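Local coordinates for thiol transferase (Phanerochaete chrysosporium, PDB 4F0B), which is a Ure2p-type glutathione transferase that binds oxidized glutathione and probably acts in glutathione-dependent thiol transfer, at residues 182-187 and 209-214. Numbering follows the deposited sequence.
Sequences KIFGWA and RIEKRP. With GDS (oxidized glutathione disulfide), chain C.
Ile-210 sets its CG2 methyl over the centre of one face of the Phe-184 ring, 3.5 Å from CG2 to the centroid and only 10° off the ring normal, a CH-pi contact. The methyl lies 3.5 Å from CD1 of Phe-184 and within 4.0 Å of all six ring carbons, while CB of Ile-210 rests 3.8 Å from both CD1 and CE1 of Phe-184. The branch that meets the ring is CG2, which stands opposite the backbone N of Ile-210 about CA-CB; CG1 lies beside that N. The two side chains slide past each other in opposite directions. Glu-211 crosses Phe-184 at about a right angle and meets the same ring at its edge: its OE1 lies near the ring plane, 3.2 Å from CZ of Phe-184, with the carboxylate and ring planes 45° apart. A bend at chi2 (83°) brings the carboxylate back to the ring. No hydrogen bond crosses between 182-187 and 209-214. Phe-184 thus joins helix 178-187 to the last turn of helix 201-211 inside the all-helical C-terminal domain of the glutathione transferase fold, and Val-207, a turn before Ile-210, extends its packing. Replacing the Phe-184 ring with an alanine here is likely to open a gap between the two helices and leave the Ile-210 methyl without its aromatic face. Further out, OE2 of Glu-211 forms a salt bridge with Arg-188, next after 182-187, which probably helps to hold the carboxylate at the ring edge. Other side chains of 182-187 serve the glutathione disulfide pocket: CH2 of Trp-186 comes within 3.5 Å of ligand CB5, and NZ of Lys-182 lies 3.9 Å from ligand OE1, a long approach. Trp-186 NE1 is hydrogen-bonded to Asn-18 and Lys-182 NZ to Thr-84, both of them ligand partners themselves.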
loop_
_atom_site.group_PDB
_atom_site.type_symbol
_atom_site.label_atom_id
_atom_site.label_comp_id
_atom_site.label_asym_id
_atom_site.label_seq_id
_atom_site.Cartn_x
_atom_site.Cartn_y
_atom_site.Cartn_z
ATOM N N LYS A 182 -10.752 -0.739 5.385
ATOM C CA LYS A 182 -9.680 0.141 4.935
ATOM C C LYS A 182 -10.172 1.230 4.000
ATOM O O LYS A 182 -9.868 2.432 4.188
ATOM C CB LYS A 182 -8.581 -0.667 4.246
ATOM C CG LYS A 182 -7.550 0.214 3.503
ATOM C CD LYS A 182 -6.741 1.121 4.421
ATOM C CE LYS A 182 -5.989 2.182 3.575
ATOM N NZ LYS A 182 -5.449 3.279 4.433
ATOM N N ILE A 183 -10.954 0.840 2.995
ATOM C CA ILE A 183 -11.398 1.824 2.025
ATOM C C ILE A 183 -12.496 2.728 2.575
ATOM O O ILE A 183 -12.541 3.920 2.228
ATOM C CB ILE A 183 -11.860 1.149 0.727
ATOM C CG1 ILE A 183 -10.667 0.387 0.135
ATOM C CG2 ILE A 183 -12.377 2.212 -0.266
ATOM C CD1 ILE A 183 -10.951 -0.423 -1.149
ATOM N N PHE A 184 -13.351 2.163 3.438
ATOM C CA PHE A 184 -14.459 2.907 4.010
ATOM C C PHE A 184 -14.021 4.199 4.707
ATOM O O PHE A 184 -14.696 5.220 4.622
ATOM C CB PHE A 184 -15.264 2.011 4.962
ATOM C CG PHE A 184 -16.278 2.763 5.767
ATOM C CD1 PHE A 184 -17.496 3.112 5.195
ATOM C CD2 PHE A 184 -16.022 3.113 7.098
ATOM C CE1 PHE A 184 -18.443 3.829 5.932
ATOM C CE2 PHE A 184 -16.953 3.822 7.826
ATOM C CZ PHE A 184 -18.150 4.175 7.264
ATOM N N GLY A 185 -12.881 4.176 5.389
ATOM C CA GLY A 185 -12.437 5.392 6.063
ATOM C C GLY A 185 -12.270 6.579 5.115
ATOM O O GLY A 185 -12.559 7.732 5.512
ATOM N N TRP A 186 -11.786 6.287 3.895
ATOM C CA TRP A 186 -11.685 7.293 2.843
ATOM C C TRP A 186 -13.009 7.560 2.123
ATOM O O TRP A 186 -13.364 8.711 1.843
ATOM C CB TRP A 186 -10.587 6.900 1.846
ATOM C CG TRP A 186 -9.214 7.129 2.398
ATOM C CD1 TRP A 186 -8.402 6.205 3.010
ATOM C CD2 TRP A 186 -8.524 8.361 2.391
ATOM N NE1 TRP A 186 -7.219 6.818 3.412
ATOM C CE2 TRP A 186 -7.270 8.146 3.037
ATOM C CE3 TRP A 186 -8.844 9.648 1.910
ATOM C CZ2 TRP A 186 -6.316 9.163 3.179
ATOM C CZ3 TRP A 186 -7.897 10.673 2.066
ATOM C CH2 TRP A 186 -6.640 10.412 2.702
ATOM N N ALA A 187 -13.731 6.488 1.801
ATOM C CA ALA A 187 -14.965 6.658 1.009
ATOM C C ALA A 187 -15.997 7.501 1.749
ATOM O O ALA A 187 -16.726 8.256 1.084
ATOM C CB ALA A 187 -15.528 5.297 0.626
ATOM N N ARG A 209 -24.305 1.157 4.041
ATOM C CA ARG A 209 -24.533 -0.046 4.848
ATOM C C ARG A 209 -23.455 -0.248 5.903
ATOM O O ARG A 209 -23.715 -0.874 6.951
ATOM C CB ARG A 209 -24.774 -1.310 3.999
ATOM C CG ARG A 209 -23.568 -1.878 3.266
ATOM C CD ARG A 209 -23.910 -3.199 2.494
ATOM N NE ARG A 209 -24.927 -2.936 1.472
ATOM C CZ ARG A 209 -24.663 -2.597 0.208
ATOM N NH1 ARG A 209 -25.675 -2.317 -0.617
ATOM N NH2 ARG A 209 -23.423 -2.568 -0.275
ATOM N N ILE A 210 -22.249 0.256 5.661
ATOM C CA ILE A 210 -21.169 0.151 6.630
ATOM C C ILE A 210 -21.339 1.221 7.712
ATOM O O ILE A 210 -21.167 0.949 8.912
ATOM C CB ILE A 210 -19.799 0.241 5.950
ATOM C CG1 ILE A 210 -19.585 -1.004 5.053
ATOM C CG2 ILE A 210 -18.667 0.305 6.998
ATOM C CD1 ILE A 210 -18.435 -0.913 4.092
ATOM N N GLU A 211 -21.699 2.436 7.295
ATOM C CA GLU A 211 -21.865 3.536 8.259
ATOM C C GLU A 211 -22.883 3.188 9.354
ATOM O O GLU A 211 -22.722 3.614 10.503
ATOM C CB GLU A 211 -22.248 4.848 7.507
ATOM C CG GLU A 211 -22.316 6.123 8.355
ATOM C CD GLU A 211 -20.973 6.816 8.601
ATOM O OE1 GLU A 211 -20.056 6.741 7.758
ATOM O OE2 GLU A 211 -20.869 7.513 9.636
ATOM N N LYS A 212 -23.927 2.419 9.002
ATOM C CA LYS A 212 -24.999 2.072 9.934
ATOM C C LYS A 212 -24.552 1.084 11.023
ATOM O O LYS A 212 -25.273 0.895 11.992
ATOM C CB LYS A 212 -26.203 1.494 9.160
ATOM C CG LYS A 212 -26.989 2.500 8.361
ATOM C CD LYS A 212 -28.086 1.773 7.610
ATOM C CE LYS A 212 -28.778 2.674 6.594
ATOM N NZ LYS A 212 -29.795 1.894 5.838
ATOM N N ARG A 213 -23.395 0.440 10.869
ATOM C CA ARG A 213 -22.992 -0.581 11.855
ATOM C C ARG A 213 -22.600 0.064 13.183
ATOM O O ARG A 213 -21.793 0.988 13.216
ATOM C CB ARG A 213 -21.805 -1.389 11.324
ATOM C CG ARG A 213 -22.049 -2.097 9.985
ATOM C CD ARG A 213 -20.753 -2.761 9.477
ATOM N NE ARG A 213 -20.301 -3.865 10.338
ATOM C CZ ARG A 213 -20.699 -5.130 10.214
ATOM N NH1 ARG A 213 -21.599 -5.467 9.294
ATOM N NH2 ARG A 213 -20.215 -6.072 10.994
ATOM N N PRO A 214 -23.188 -0.402 14.293
ATOM C CA PRO A 214 -22.795 0.156 15.593
ATOM C C PRO A 214 -21.288 0.083 15.864
ATOM O O PRO A 214 -20.756 1.023 16.452
ATOM C CB PRO A 214 -23.595 -0.706 16.581
ATOM C CG PRO A 214 -24.861 -1.029 15.817
ATOM C CD PRO A 214 -24.378 -1.274 14.397
HETATM N N1 GDS C . 0.264 5.038 4.612
HETATM C CA1 GDS C . -0.062 5.486 6.003
HETATM C C1 GDS C . -1.128 4.515 6.577
HETATM O OE1 GDS C . -1.898 3.935 5.780
HETATM O OE2 GDS C . -1.146 4.353 7.812
HETATM C CB1 GDS C . -0.660 6.901 5.955
HETATM C CG1 GDS C . -0.912 7.471 7.363
HETATM C CD1 GDS C . -1.192 8.964 7.261
HETATM O O1 GDS C . -1.250 9.602 6.218
HETATM N N2 GDS C . -1.314 9.602 8.473
HETATM C CA2 GDS C . -1.599 11.038 8.589
HETATM C C2 GDS C . -0.592 11.672 9.522
HETATM O O2 GDS C . -0.235 11.108 10.589
HETATM C CB2 GDS C . -2.986 11.326 9.159
HETATM S SG2 GDS C . -4.342 10.560 8.269
HETATM N N3 GDS C . -0.144 12.877 9.121
HETATM C CA3 GDS C . 0.809 13.606 9.965
HETATM C C3 GDS C . 1.994 14.088 9.213
HETATM O OE3 GDS C . 2.861 14.681 9.885
HETATM O OE4 GDS C . 2.073 13.861 7.975
HETATM N N4 GDS C . -2.506 10.255 3.704
HETATM C CA4 GDS C . -2.193 9.598 2.446
HETATM C C4 GDS C . -2.377 8.044 2.477
HETATM O OE5 GDS C . -3.147 7.525 3.311
HETATM O OE6 GDS C . -1.719 7.416 1.629
HETATM C C5 GDS C . -3.020 11.488 3.695
HETATM O O5 GDS C . -3.250 12.110 2.631
HETATM C CA5 GDS C . -3.301 12.125 5.045
HETATM N N5 GDS C . -2.964 13.568 4.997
HETATM C CB5 GDS C . -4.796 11.869 5.339
HETATM S SG5 GDS C . -5.210 12.341 7.014
HETATM C CA6 GDS C . 0.815 15.429 5.226
HETATM C C6 GDS C . 0.818 15.934 3.769
HETATM O OE7 GDS C . 0.370 15.178 2.879
HETATM O OE8 GDS C . 1.331 17.063 3.563
HETATM N N6 GDS C . 2.078 15.832 5.841
HETATM C CB6 GDS C . -0.385 16.043 6.016
HETATM C CG6 GDS C . -1.812 15.596 5.582
HETATM C CD6 GDS C . -2.010 14.125 5.810
HETATM O O6 GDS C . -1.382 13.438 6.601
#